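Local atomic coordinates of TRNA nucleotidyl transferase-related protein (Thermotoga maritima, PDB entry 3H38), a protein that forms the CCA-adding, class II nucleotidyltransferase part of a longer protein, which uses magnesium, CTP and ATP to build the 3' end of tRNA. Residues V397-K400 with I401-K404; N308-N311 with E312-V316; D241-K244 with H245-K249; P254-D257 with E258-N262. All coordinates share one frame; numbering follows the deposited sequence.

In the fold
All four interactions are local, lying in or at the ends of helices in the largely helical C-terminal part of the chain, in chain order 3, 4, 2 and 1. Interaction 3 comes nearest the nucleotide site: the side chain of Val242 is about 11 Å from those of Arg177 and Arg180, which bind CTP and ATP in other structures of this protein. Interaction 4 follows, its centre about 16 Å from that of interaction 3, and Tyr252 touches both. Interaction 2 lies about 20 Å from interaction 3 between centres, yet Tyr291 bonds to both Lys249 and Arg314. Helix 279-287 packs against interactions 2, 3 and 4. Interaction 1 stands apart near the C-terminal end, about 45 Å from interaction 3 between centres.

Interaction 1 of 4, residues V397-K400 with I401-K404; sequences VLEK and ILMK
Glu399 O accepts the amide of Met403 in the shortest sound bond here, 2.7 Å from Met403 N to Glu399 O, with the donor tilted from the carbonyl plane. The same oxygen has aliphatic neighbours, for Met403 CB comes within 3.0 Å of Glu399 O and Leu402 CB approaches it as well. The next bonds repeat the pattern one residue up and down the helix: Leu402 N reaches Leu398 O at 2.8 Å and Lys404 N reaches Lys400 O at 2.9 Å, both almost straight at 172° and 174°. This is the i to i+4 ladder of an alpha helix, here the middle turns of helix 392-407 near the C-terminal end of the chain, far from the nucleotide site.

The side chains add apolar touches one turn apart. Met403 bends at its second torsion, chi2 74°, which sends the thioether back along the helix and sets Met403 SD 4.2 Å from Glu399 CG. On another face, Leu398 CD1 meets Ile401 CG2 at 4.2 Å, and Val397 CG1 lies slightly farther from the same methyl. That methyl is modelled too near Val397 O, so its exact place is doubtful. Tyr337 of helix 337-340 touches Glu399, Leu402 and Met403, while Ile401 and Lys404 rest against Glu415 of helix 415-423. The carbonyls of Leu398, Glu399 and Lys400 each receive an amide, which means that no side chain is needed to satisfy those oxygens, and several side chains instead meet helices 337-340, 381-384 and 415-423.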
ATOM      1  N   VAL A 397      -7.544  39.852  16.622  1.00 88.01           N
ATOM      2  CA  VAL A 397      -8.355  39.668  17.822  1.00 77.59           C
ATOM      3  C   VAL A 397      -8.895  38.250  17.972  1.00 66.36           C
ATOM      4  O   VAL A 397      -8.745  37.645  19.020  1.00 62.30           O
ATOM      5  CB  VAL A 397      -9.544  40.636  17.851  1.00 83.76           C
ATOM      6  CG1 VAL A 397     -10.446  40.323  19.038  1.00 87.12           C
ATOM      7  CG2 VAL A 397      -9.052  42.065  17.917  1.00 86.91           C
ATOM      8  N   LEU A 398      -9.524  37.728  16.923  1.00 68.23           N
ATOM      9  CA  LEU A 398     -10.131  36.400  16.975  1.00 63.88           C
ATOM     10  C   LEU A 398      -9.120  35.323  17.332  1.00 64.99           C
ATOM     11  O   LEU A 398      -9.415  34.405  18.097  1.00 62.14           O
ATOM     12  CB  LEU A 398     -10.817  36.049  15.653  1.00 58.47           C
ATOM     13  CG  LEU A 398     -12.251  36.530  15.409  1.00 66.62           C
ATOM     14  CD1 LEU A 398     -12.921  36.913  16.721  1.00 69.78           C
ATOM     15  CD2 LEU A 398     -12.274  37.689  14.432  1.00 74.21           C
ATOM     16  N   GLU A 399      -7.920  35.434  16.782  1.00 71.41           N
ATOM     17  CA  GLU A 399      -6.901  34.439  17.065  1.00 80.29           C
ATOM     18  C   GLU A 399      -6.318  34.594  18.466  1.00 79.71           C
ATOM     19  O   GLU A 399      -5.955  33.607  19.094  1.00 82.94           O
ATOM     20  CB  GLU A 399      -5.798  34.455  16.008  1.00 90.56           C
ATOM     21  CG  GLU A 399      -4.956  33.192  16.022  1.00 98.72           C
ATOM     22  CD  GLU A 399      -4.200  32.988  14.732  1.00106.66           C
ATOM     23  OE1 GLU A 399      -3.578  33.962  14.258  1.00107.14           O
ATOM     24  OE2 GLU A 399      -4.229  31.857  14.195  1.00111.49           O
ATOM     25  N   LYS A 400      -6.221  35.810  18.960  1.00 80.09           N
ATOM     26  CA  LYS A 400      -5.791  36.018  20.327  1.00 84.52           C
ATOM     27  C   LYS A 400      -6.793  35.416  21.284  1.00 81.84           C
ATOM     28  O   LYS A 400      -6.451  34.843  22.283  1.00 81.25           O
ATOM     29  CB  LYS A 400      -5.578  37.487  20.615  1.00 90.43           C
ATOM     30  CG  LYS A 400      -4.250  37.999  20.146  1.00 95.64           C
ATOM     31  CD  LYS A 400      -3.989  37.659  18.705  1.00 97.06           C
ATOM     32  CE  LYS A 400      -2.936  38.579  18.156  1.00 98.42           C
ATOM     33  NZ  LYS A 400      -2.649  38.365  16.726  1.00 95.70           N
ATOM     34  N   ILE A 401      -8.049  35.551  20.973  1.00 76.95           N
ATOM     35  CA  ILE A 401      -9.076  34.935  21.808  1.00 79.31           C
ATOM     36  C   ILE A 401      -9.041  33.403  21.699  1.00 69.75           C
ATOM     37  O   ILE A 401      -9.010  32.712  22.716  1.00 65.53           O
ATOM     38  CB  ILE A 401     -10.497  35.570  21.612  1.00 80.51           C
ATOM     39  CG1 ILE A 401     -11.607  34.577  21.943  1.00 78.72           C
ATOM     40  CG2 ILE A 401     -10.691  36.100  20.215  1.00 82.17           C
ATOM     41  CD1 ILE A 401     -12.992  35.193  21.811  1.00 78.59           C
ATOM     42  N   LEU A 402      -9.005  32.887  20.473  1.00 75.64           N
ATOM     43  CA  LEU A 402      -8.738  31.467  20.223  1.00 76.17           C
ATOM     44  C   LEU A 402      -7.558  30.991  21.084  1.00 80.38           C
ATOM     45  O   LEU A 402      -7.625  29.954  21.753  1.00 73.59           O
ATOM     46  CB  LEU A 402      -8.368  31.272  18.746  1.00 74.93           C
ATOM     47  CG  LEU A 402      -8.863  30.111  17.858  1.00 72.65           C
ATOM     48  CD1 LEU A 402      -7.917  29.908  16.656  1.00 67.45           C
ATOM     49  CD2 LEU A 402      -9.057  28.805  18.610  1.00 64.79           C
ATOM     50  N   MET A 403      -6.451  31.717  20.966  1.00 81.42           N
ATOM     51  CA  MET A 403      -5.195  31.357  21.609  1.00 83.72           C
ATOM     52  C   MET A 403      -5.174  31.413  23.136  1.00 92.03           C
ATOM     53  O   MET A 403      -4.782  30.456  23.791  1.00 93.37           O
ATOM     54  CB  MET A 403      -4.091  32.238  21.046  1.00 84.98           C
ATOM     55  CG  MET A 403      -2.920  31.472  20.472  1.00 91.15           C
ATOM     56  SD  MET A 403      -3.205  30.676  18.896  1.00 89.47           S
ATOM     57  CE  MET A 403      -4.598  29.653  19.214  1.00 40.11           C
ATOM     58  N   LYS A 404      -5.665  32.499  23.711  1.00 93.85           N
ATOM     59  CA  LYS A 404      -5.853  32.538  25.147  1.00 93.75           C
ATOM     60  C   LYS A 404      -6.790  31.380  25.511  1.00 92.84           C
ATOM     61  O   LYS A 404      -6.634  30.748  26.556  1.00 95.98           O
ATOM     62  CB  LYS A 404      -6.427  33.893  25.587  1.00 93.57           C
ATOM     63  CG  LYS A 404      -5.460  35.086  25.456  1.00 93.57           C
ATOM     64  CD  LYS A 404      -4.790  35.466  26.791  1.00 98.13           C
ATOM     65  CE  LYS A 404      -3.382  34.876  26.956  1.00 99.24           C
ATOM     66  NZ  LYS A 404      -3.359  33.444  27.399  1.00 98.27           N
TER

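Interaction 2 of 4, residues N308-N311 with E312-V316; sequences NLIN and EIRHV
The opening turns of helix 309-328 bring Glu312 back over Asn308 and Arg314 back over Ile310. Glu312 N is shared between two carbonyls, bonding weakly to Asn308 O and weakly to Leu309 O, 3.1 Å away. From there the ladder settles into regular i to i+4 bonds: Ile313 N meets Leu309 O at 3.0 Å in a nearly straight bond of 172°, and Arg314 N and His315 N follow with Ile310 O and Asn311 O.

Arg314 makes a flat-on contact with Ile310. Extended from CG to NE, it lays one guanidinium face against Ile310, whose CG1 sits 3.6 Å above the plane, over its centre. Ile310 holds CG1 opposite its own backbone N, chi1 -162°, an orientation that turns the methylene to the guanidinium face. The polar end is gripped elsewhere, NH2 by a salt bridge to Asp293 and NH1 by Tyr291 O. These ties join helix 309-328 to the start of helix 293-302 and the loop before it, within the largely helical C-terminal part of the chain. A leucine in place of Arg314 would probably leave Asp293 without this ion pair and Tyr291 O without this donor.

On a neighbouring face of the helix Leu309 CG packs on Ile313 CD1 at 4.0 Å, with His285 of helix 279-287 against both residues. The Glu312 carboxylate folds back until OE1 is 3.2 Å from Asn308 O; both are acceptors, an approach that would tend to raise the acid's proton affinity, while the helix N-terminus probably works the other way. Asn311 ND2 donates weakly to Asn308 OD1 at 3.4 Å.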
ATOM      1  N   ASN A 308       3.071  20.633  -4.082  1.00 51.73           N
ATOM      2  CA  ASN A 308       3.175  21.270  -2.797  1.00 54.90           C
ATOM      3  C   ASN A 308       3.896  20.457  -1.754  1.00 47.78           C
ATOM      4  O   ASN A 308       4.206  20.962  -0.736  1.00 54.15           O
ATOM      5  CB  ASN A 308       1.781  21.595  -2.282  1.00 62.56           C
ATOM      6  CG  ASN A 308       1.624  23.039  -1.899  1.00 80.75           C
ATOM      7  OD1 ASN A 308       1.649  23.395  -0.722  1.00 89.57           O
ATOM      8  ND2 ASN A 308       1.470  23.891  -2.894  1.00 78.88           N
ATOM      9  N   LEU A 309       4.097  19.179  -1.999  1.00 40.28           N
ATOM     10  CA  LEU A 309       4.566  18.241  -0.989  1.00 41.70           C
ATOM     11  C   LEU A 309       5.909  18.646  -0.403  1.00 43.32           C
ATOM     12  O   LEU A 309       6.148  18.490   0.812  1.00 37.70           O
ATOM     13  CB  LEU A 309       4.644  16.813  -1.558  1.00 40.23           C
ATOM     14  CG  LEU A 309       5.264  15.781  -0.614  1.00 38.60           C
ATOM     15  CD1 LEU A 309       4.336  15.466   0.606  1.00 42.30           C
ATOM     16  CD2 LEU A 309       5.710  14.526  -1.356  1.00 29.21           C
ATOM     17  N   ILE A 310       6.785  19.158  -1.266  1.00 36.79           N
ATOM     18  CA  ILE A 310       8.093  19.588  -0.819  1.00 35.60           C
ATOM     19  C   ILE A 310       7.945  20.746   0.178  1.00 43.89           C
ATOM     20  O   ILE A 310       8.689  20.828   1.144  1.00 45.47           O
ATOM     21  CB  ILE A 310       9.019  19.941  -1.978  1.00 41.84           C
ATOM     22  CG1 ILE A 310      10.478  19.949  -1.504  1.00 42.53           C
ATOM     23  CG2 ILE A 310       8.614  21.277  -2.614  1.00 46.30           C
ATOM     24  CD1 ILE A 310      10.943  18.643  -0.886  1.00 35.18           C
ATOM     25  N   ASN A 311       6.944  21.597  -0.025  1.00 46.56           N
ATOM     26  CA  ASN A 311       6.670  22.674   0.922  1.00 48.98           C
ATOM     27  C   ASN A 311       6.372  22.160   2.332  1.00 48.81           C
ATOM     28  O   ASN A 311       6.885  22.715   3.312  1.00 51.55           O
ATOM     29  CB  ASN A 311       5.501  23.550   0.454  1.00 49.25           C
ATOM     30  CG  ASN A 311       5.798  24.292  -0.825  1.00 55.12           C
ATOM     31  OD1 ASN A 311       6.925  24.724  -1.055  1.00 52.69           O
ATOM     32  ND2 ASN A 311       4.779  24.448  -1.672  1.00 55.25           N
ATOM     33  N   GLU A 312       5.533  21.121   2.419  1.00 41.86           N
ATOM     34  CA  GLU A 312       5.030  20.593   3.698  1.00 42.50           C
ATOM     35  C   GLU A 312       6.095  19.827   4.455  1.00 45.47           C
ATOM     36  O   GLU A 312       6.195  19.923   5.684  1.00 46.43           O
ATOM     37  CB  GLU A 312       3.832  19.679   3.476  1.00 49.08           C
ATOM     38  CG  GLU A 312       2.660  20.360   2.778  1.00 64.35           C
ATOM     39  CD  GLU A 312       1.902  19.427   1.835  1.00 70.84           C
ATOM     40  OE1 GLU A 312       1.610  19.856   0.699  1.00 72.31           O
ATOM     41  OE2 GLU A 312       1.609  18.271   2.221  1.00 75.27           O
ATOM     42  N   ILE A 313       6.881  19.061   3.709  1.00 45.25           N
ATOM     43  CA  ILE A 313       8.030  18.368   4.261  1.00 45.35           C
ATOM     44  C   ILE A 313       8.981  19.392   4.858  1.00 46.23           C
ATOM     45  O   ILE A 313       9.431  19.255   5.994  1.00 52.20           O
ATOM     46  CB  ILE A 313       8.746  17.541   3.171  1.00 41.84           C
ATOM     47  CG1 ILE A 313       7.897  16.311   2.827  1.00 36.59           C
ATOM     48  CG2 ILE A 313      10.154  17.154   3.608  1.00 34.85           C
ATOM     49  CD1 ILE A 313       8.500  15.382   1.762  1.00 33.45           C
ATOM     50  N   ARG A 314       9.254  20.436   4.086  1.00 44.49           N
ATOM     51  CA  ARG A 314      10.197  21.463   4.480  1.00 41.79           C
ATOM     52  C   ARG A 314       9.724  22.196   5.718  1.00 35.44           C
ATOM     53  O   ARG A 314      10.527  22.551   6.576  1.00 34.95           O
ATOM     54  CB  ARG A 314      10.460  22.423   3.323  1.00 44.98           C
ATOM     55  CG  ARG A 314      11.335  21.779   2.273  1.00 45.50           C
ATOM     56  CD  ARG A 314      11.684  22.710   1.140  1.00 47.97           C
ATOM     57  NE  ARG A 314      12.809  22.169   0.380  1.00 56.49           N
ATOM     58  CZ  ARG A 314      13.080  22.491  -0.881  1.00 55.47           C
ATOM     59  NH1 ARG A 314      14.124  21.950  -1.497  1.00 48.88           N
ATOM     60  NH2 ARG A 314      12.305  23.356  -1.520  1.00 58.36           N
ATOM     61  N   HIS A 315       8.419  22.405   5.826  1.00 37.31           N
ATOM     62  CA  HIS A 315       7.878  23.005   7.035  1.00 35.51           C
ATOM     63  C   HIS A 315       8.269  22.156   8.247  1.00 40.58           C
ATOM     64  O   HIS A 315       8.744  22.679   9.245  1.00 42.74           O
ATOM     65  CB  HIS A 315       6.358  23.175   6.930  1.00 39.60           C
ATOM     66  CG  HIS A 315       5.721  23.753   8.163  1.00 48.00           C
ATOM     67  ND1 HIS A 315       6.141  24.944   8.736  1.00 55.42           N
ATOM     68  CD2 HIS A 315       4.689  23.325   8.925  1.00 41.15           C
ATOM     69  CE1 HIS A 315       5.402  25.208   9.793  1.00 48.18           C
ATOM     70  NE2 HIS A 315       4.505  24.244   9.930  1.00 46.56           N
ATOM     71  N   VAL A 316       8.109  20.837   8.144  1.00 47.97           N
ATOM     72  CA  VAL A 316       8.405  19.959   9.277  1.00 50.82           C
ATOM     73  C   VAL A 316       9.906  19.880   9.525  1.00 50.61           C
ATOM     74  O   VAL A 316      10.368  20.057  10.651  1.00 50.52           O
ATOM     75  CB  VAL A 316       7.767  18.539   9.106  1.00 38.39           C
ATOM     76  CG1 VAL A 316       8.188  17.578  10.221  1.00 30.16           C
ATOM     77  CG2 VAL A 316       6.260  18.647   9.070  1.00 40.72           C
TER

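Interaction 3 of 4, residues D241-K244 with H245-K249; sequences DVIK and HLFPK
Backbone bonds tie Val242 to Leu246 and Ile243 to Phe247 in and just after the short helix 242-246. Leu246 N lies 2.9 Å from Val242 O, nearly along the C=O axis, and Phe247 N meets Ile243 O at 2.8 Å in the carbonyl plane. Phe247 then leaves helical geometry, and Pro248 CA makes a CH...O contact of 3.2 Å with Lys244 O.

Apolar contacts follow the same spacing. Val242 CG1 and Leu246 CD1 are 3.6 Å apart, their side chains side by side and pointing the same way, while Ile243 CG2 touches Phe247 CD1.

Among polar groups, Asp241 O approaches the edge of the His245 ring, 3.3 Å from CD2, and His245 ND1 bonds weakly to Glu210. An alanine replacing His245 would probably leave Glu210 without that partner and take away the ring that Lys244 CD lies beside. Lys244 NZ forms a weak salt bridge with Asp241 OD2 at 3.5 Å.

By sequence the segment falls in the probable RNA-binding region of the poly(A) polymerase family. Asp241, with phi 70°, belongs to the Schellman motif closing the preceding helix 230-239. Val242 and Leu246 pack on Leu179 of helix 177-187 and Leu209 of helix 208-211, and the Phe247 ring meets those of Phe287 and Tyr303.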
ATOM      1  N   ASP A 241      19.725  -2.252   0.074  1.00 40.55           N
ATOM      2  CA  ASP A 241      20.109  -1.021  -0.618  1.00 42.21           C
ATOM      3  C   ASP A 241      19.075  -0.503  -1.598  1.00 39.73           C
ATOM      4  O   ASP A 241      19.395   0.299  -2.464  1.00 43.15           O
ATOM      5  CB  ASP A 241      21.440  -1.199  -1.344  1.00 49.52           C
ATOM      6  CG  ASP A 241      22.610  -1.286  -0.388  1.00 47.52           C
ATOM      7  OD1 ASP A 241      23.565  -2.046  -0.665  1.00 40.17           O
ATOM      8  OD2 ASP A 241      22.561  -0.606   0.656  1.00 58.26           O
ATOM      9  N   VAL A 242      17.833  -0.948  -1.467  1.00 44.49           N
ATOM     10  CA  VAL A 242      16.786  -0.564  -2.422  1.00 38.00           C
ATOM     11  C   VAL A 242      16.406   0.904  -2.291  1.00 36.40           C
ATOM     12  O   VAL A 242      16.261   1.617  -3.295  1.00 36.84           O
ATOM     13  CB  VAL A 242      15.505  -1.414  -2.221  1.00 30.06           C
ATOM     14  CG1 VAL A 242      14.317  -0.801  -2.928  1.00 20.68           C
ATOM     15  CG2 VAL A 242      15.737  -2.856  -2.645  1.00 29.52           C
ATOM     16  N   ILE A 243      16.243   1.362  -1.050  1.00 24.72           N
ATOM     17  CA  ILE A 243      15.713   2.702  -0.842  1.00 24.85           C
ATOM     18  C   ILE A 243      16.477   3.759  -1.632  1.00 35.85           C
ATOM     19  O   ILE A 243      15.860   4.618  -2.264  1.00 43.52           O
ATOM     20  CB  ILE A 243      15.731   3.134   0.613  1.00 32.63           C
ATOM     21  CG1 ILE A 243      14.993   2.127   1.482  1.00 28.33           C
ATOM     22  CG2 ILE A 243      15.136   4.532   0.725  1.00 34.03           C
ATOM     23  CD1 ILE A 243      15.053   2.419   2.946  1.00 35.32           C
ATOM     24  N   LYS A 244      17.808   3.704  -1.589  1.00 33.26           N
ATOM     25  CA  LYS A 244      18.625   4.705  -2.285  1.00 36.29           C
ATOM     26  C   LYS A 244      18.489   4.659  -3.822  1.00 42.11           C
ATOM     27  O   LYS A 244      18.544   5.702  -4.486  1.00 33.12           O
ATOM     28  CB  LYS A 244      20.097   4.648  -1.837  1.00 38.73           C
ATOM     29  CG  LYS A 244      21.067   3.947  -2.793  1.00 51.11           C
ATOM     30  CD  LYS A 244      21.417   2.508  -2.364  1.00 57.42           C
ATOM     31  CE  LYS A 244      22.879   2.353  -1.914  1.00 58.00           C
ATOM     32  NZ  LYS A 244      23.101   2.663  -0.463  1.00 65.55           N
ATOM     33  N   HIS A 245      18.304   3.460  -4.384  1.00 40.10           N
ATOM     34  CA  HIS A 245      18.028   3.332  -5.815  1.00 26.49           C
ATOM     35  C   HIS A 245      16.613   3.758  -6.153  1.00 34.18           C
ATOM     36  O   HIS A 245      16.297   4.019  -7.313  1.00 42.94           O
ATOM     37  CB  HIS A 245      18.226   1.911  -6.299  1.00 23.91           C
ATOM     38  CG  HIS A 245      19.658   1.498  -6.373  1.00 32.54           C
ATOM     39  ND1 HIS A 245      20.486   1.895  -7.392  1.00 41.13           N
ATOM     40  CD2 HIS A 245      20.393   0.697  -5.563  1.00 38.93           C
ATOM     41  CE1 HIS A 245      21.691   1.362  -7.207  1.00 45.39           C
ATOM     42  NE2 HIS A 245      21.656   0.637  -6.103  1.00 45.71           N
ATOM     43  N   LEU A 246      15.741   3.807  -5.159  1.00 32.54           N
ATOM     44  CA  LEU A 246      14.424   4.387  -5.411  1.00 33.90           C
ATOM     45  C   LEU A 246      14.484   5.922  -5.280  1.00 35.43           C
ATOM     46  O   LEU A 246      13.891   6.656  -6.082  1.00 32.63           O
ATOM     47  CB  LEU A 246      13.353   3.784  -4.484  1.00 18.13           C
ATOM     48  CG  LEU A 246      13.138   2.273  -4.570  1.00 26.64           C
ATOM     49  CD1 LEU A 246      11.961   1.836  -3.712  1.00 21.79           C
ATOM     50  CD2 LEU A 246      12.921   1.845  -6.030  1.00 33.67           C
ATOM     51  N   PHE A 247      15.223   6.387  -4.275  1.00 32.47           N
ATOM     52  CA  PHE A 247      15.335   7.815  -3.954  1.00 45.22           C
ATOM     53  C   PHE A 247      16.793   8.129  -3.695  1.00 55.80           C
ATOM     54  O   PHE A 247      17.324   7.816  -2.634  1.00 53.60           O
ATOM     55  CB  PHE A 247      14.507   8.174  -2.721  1.00 36.40           C
ATOM     56  CG  PHE A 247      13.161   7.542  -2.712  1.00 42.00           C
ATOM     57  CD1 PHE A 247      12.955   6.346  -2.058  1.00 37.99           C
ATOM     58  CD2 PHE A 247      12.113   8.109  -3.419  1.00 47.48           C
ATOM     59  CE1 PHE A 247      11.709   5.737  -2.084  1.00 36.72           C
ATOM     60  CE2 PHE A 247      10.872   7.508  -3.456  1.00 42.04           C
ATOM     61  CZ  PHE A 247      10.663   6.319  -2.778  1.00 33.07           C
ATOM     62  N   PRO A 248      17.435   8.764  -4.674  1.00 58.41           N
ATOM     63  CA  PRO A 248      18.888   8.881  -4.817  1.00 57.32           C
ATOM     64  C   PRO A 248      19.498   9.858  -3.819  1.00 52.20           C
ATOM     65  O   PRO A 248      20.715   9.912  -3.673  1.00 57.60           O
ATOM     66  CB  PRO A 248      19.051   9.417  -6.250  1.00 55.78           C
ATOM     67  CG  PRO A 248      17.643   9.376  -6.870  1.00 46.85           C
ATOM     68  CD  PRO A 248      16.720   9.514  -5.716  1.00 51.69           C
ATOM     69  N   LYS A 249      18.657  10.642  -3.161  1.00 44.68           N
ATOM     70  CA  LYS A 249      19.126  11.553  -2.130  1.00 42.24           C
ATOM     71  C   LYS A 249      18.720  11.143  -0.719  1.00 39.04           C
ATOM     72  O   LYS A 249      18.996  11.869   0.237  1.00 47.91           O
ATOM     73  CB  LYS A 249      18.644  12.974  -2.404  1.00 39.89           C
ATOM     74  CG  LYS A 249      19.727  13.878  -2.916  1.00 44.62           C
ATOM     75  CD  LYS A 249      20.116  13.528  -4.320  1.00 43.10           C
ATOM     76  CE  LYS A 249      21.400  14.240  -4.699  1.00 49.33           C
ATOM     77  NZ  LYS A 249      21.630  14.192  -6.169  1.00 50.25           N
TER

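Interaction 4 of 4, residues P254-D257 with E258-N262; sequences PSMD and EKMEN
Lys259 runs back along the first turn of helix 254-274 over Ser255 and Met256. Its CB lies 3.5 Å from Met256 O; CG then passes Ser255 O at 3.5 Å and CD passes the same oxygen at 3.7 Å. CE comes 4.2 Å from Ser255 OG. The chain leaves the backbone with CG opposite the carbonyl carbon (chi1 -71°) and stays extended, which carries NZ to its salt bridge with Glu289. The backbone bond beneath it, Lys259 N to Ser255 O, is weak.

Helix 254-274 belongs to the largely helical C-terminal part of the chain, and this stretch lies largely at its surface. Toward the interior, Met256 CG and Met260 CE approach at 4.4 Å, both residues packing on Val286 of helix 279-287. Met260 N bonds to Met256 O at 2.9 Å.

On another face Glu261 N donates to Asp257 O at 2.7 Å. The Asp257 carboxylate finds its partners beyond this helix: OD2 pairs with Arg235 NE in a salt bridge and also bonds to Tyr252 OH. Glu261 OE1 stands 4.7 Å from Asp257 OD1, like charges whose repulsion is probably eased by Arg235, whose NH1 forms a long, weak ion pair with Glu261.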
ATOM      1  N   PRO A 254      20.484   5.046  11.059  1.00 44.08           N
ATOM      2  CA  PRO A 254      19.842   4.816  12.362  1.00 44.69           C
ATOM      3  C   PRO A 254      18.943   5.978  12.772  1.00 39.90           C
ATOM      4  O   PRO A 254      17.900   5.769  13.394  1.00 45.74           O
ATOM      5  CB  PRO A 254      21.023   4.644  13.296  1.00 44.51           C
ATOM      6  CG  PRO A 254      22.098   4.009  12.373  1.00 48.34           C
ATOM      7  CD  PRO A 254      21.935   4.776  11.097  1.00 43.89           C
ATOM      8  N   SER A 255      19.311   7.180  12.361  1.00 38.61           N
ATOM      9  CA  SER A 255      18.464   8.364  12.533  1.00 40.02           C
ATOM     10  C   SER A 255      17.156   8.255  11.748  1.00 37.59           C
ATOM     11  O   SER A 255      16.072   8.556  12.256  1.00 41.09           O
ATOM     12  CB  SER A 255      19.241   9.619  12.097  1.00 38.83           C
ATOM     13  OG  SER A 255      18.427  10.770  12.084  1.00 35.71           O
ATOM     14  N   MET A 256      17.242   7.829  10.501  1.00 39.63           N
ATOM     15  CA  MET A 256      16.017   7.725   9.706  1.00 43.68           C
ATOM     16  C   MET A 256      15.116   6.606  10.208  1.00 34.18           C
ATOM     17  O   MET A 256      13.904   6.748  10.221  1.00 32.52           O
ATOM     18  CB  MET A 256      16.307   7.506   8.215  1.00 28.71           C
ATOM     19  CG  MET A 256      15.040   7.610   7.375  1.00 33.45           C
ATOM     20  SD  MET A 256      15.431   7.656   5.627  1.00 41.45           S
ATOM     21  CE  MET A 256      15.947   9.354   5.450  1.00 24.98           C
ATOM     22  N   ASP A 257      15.732   5.497  10.607  1.00 35.18           N
ATOM     23  CA  ASP A 257      15.017   4.325  11.081  1.00 32.93           C
ATOM     24  C   ASP A 257      14.185   4.636  12.329  1.00 34.47           C
ATOM     25  O   ASP A 257      13.058   4.151  12.485  1.00 42.63           O
ATOM     26  CB  ASP A 257      16.017   3.226  11.389  1.00 36.48           C
ATOM     27  CG  ASP A 257      15.346   1.930  11.778  1.00 41.51           C
ATOM     28  OD1 ASP A 257      15.463   1.526  12.955  1.00 52.73           O
ATOM     29  OD2 ASP A 257      14.687   1.322  10.912  1.00 30.98           O
ATOM     30  N   GLU A 258      14.734   5.471  13.202  1.00 27.15           N
ATOM     31  CA  GLU A 258      14.049   5.821  14.436  1.00 39.33           C
ATOM     32  C   GLU A 258      12.817   6.596  14.084  1.00 39.99           C
ATOM     33  O   GLU A 258      11.755   6.382  14.667  1.00 39.62           O
ATOM     34  CB  GLU A 258      14.934   6.666  15.372  1.00 36.61           C
ATOM     35  CG  GLU A 258      16.228   5.984  15.782  1.00 46.74           C
ATOM     36  CD  GLU A 258      16.961   6.708  16.924  1.00 57.66           C
ATOM     37  OE1 GLU A 258      17.812   6.060  17.579  1.00 52.71           O
ATOM     38  OE2 GLU A 258      16.691   7.917  17.164  1.00 59.35           O
ATOM     39  N   LYS A 259      12.962   7.520  13.139  1.00 46.59           N
ATOM     40  CA  LYS A 259      11.843   8.381  12.780  1.00 41.19           C
ATOM     41  C   LYS A 259      10.817   7.491  12.161  1.00 30.80           C
ATOM     42  O   LYS A 259       9.624   7.637  12.403  1.00 31.03           O
ATOM     43  CB  LYS A 259      12.249   9.432  11.763  1.00 36.67           C
ATOM     44  CG  LYS A 259      13.148  10.508  12.290  1.00 38.74           C
ATOM     45  CD  LYS A 259      13.769  11.269  11.107  1.00 38.81           C
ATOM     46  CE  LYS A 259      14.628  12.448  11.572  1.00 38.17           C
ATOM     47  NZ  LYS A 259      15.318  13.121  10.441  1.00 44.80           N
ATOM     48  N   MET A 260      11.269   6.572  11.347  1.00 25.13           N
ATOM     49  CA  MET A 260      10.393   5.664  10.681  1.00 29.14           C
ATOM     50  C   MET A 260       9.659   4.786  11.669  1.00 40.06           C
ATOM     51  O   MET A 260       8.475   4.603  11.551  1.00 43.91           O
ATOM     52  CB  MET A 260      11.187   4.858   9.681  1.00 24.31           C
ATOM     53  CG  MET A 260      10.472   4.462   8.454  1.00 37.53           C
ATOM     54  SD  MET A 260       9.565   5.679   7.531  1.00 42.80           S
ATOM     55  CE  MET A 260      10.697   6.953   7.408  1.00117.89           C
ATOM     56  N   GLU A 261      10.354   4.280  12.664  1.00 20.94           N
ATOM     57  CA  GLU A 261       9.679   3.575  13.746  1.00 38.27           C
ATOM     58  C   GLU A 261       8.614   4.443  14.463  1.00 40.78           C
ATOM     59  O   GLU A 261       7.450   4.052  14.548  1.00 41.33           O
ATOM     60  CB  GLU A 261      10.700   3.033  14.728  1.00 46.89           C
ATOM     61  CG  GLU A 261      10.096   2.350  15.909  1.00 48.69           C
ATOM     62  CD  GLU A 261      11.150   1.752  16.815  1.00 57.64           C
ATOM     63  OE1 GLU A 261      12.337   1.756  16.410  1.00 52.04           O
ATOM     64  OE2 GLU A 261      10.795   1.282  17.926  1.00 65.13           O
ATOM     65  N   ASN A 262       9.000   5.624  14.948  1.00 32.16           N
ATOM     66  CA  ASN A 262       8.024   6.568  15.491  1.00 31.68           C
ATOM     67  C   ASN A 262       6.853   6.786  14.548  1.00 36.93           C
ATOM     68  O   ASN A 262       5.700   6.846  14.977  1.00 46.09           O
ATOM     69  CB  ASN A 262       8.652   7.933  15.788  1.00 34.44           C
ATOM     70  CG  ASN A 262       9.727   7.871  16.861  1.00 43.29           C
ATOM     71  OD1 ASN A 262      10.595   8.743  16.937  1.00 43.39           O
ATOM     72  ND2 ASN A 262       9.688   6.835  17.678  1.00 37.90           N
TER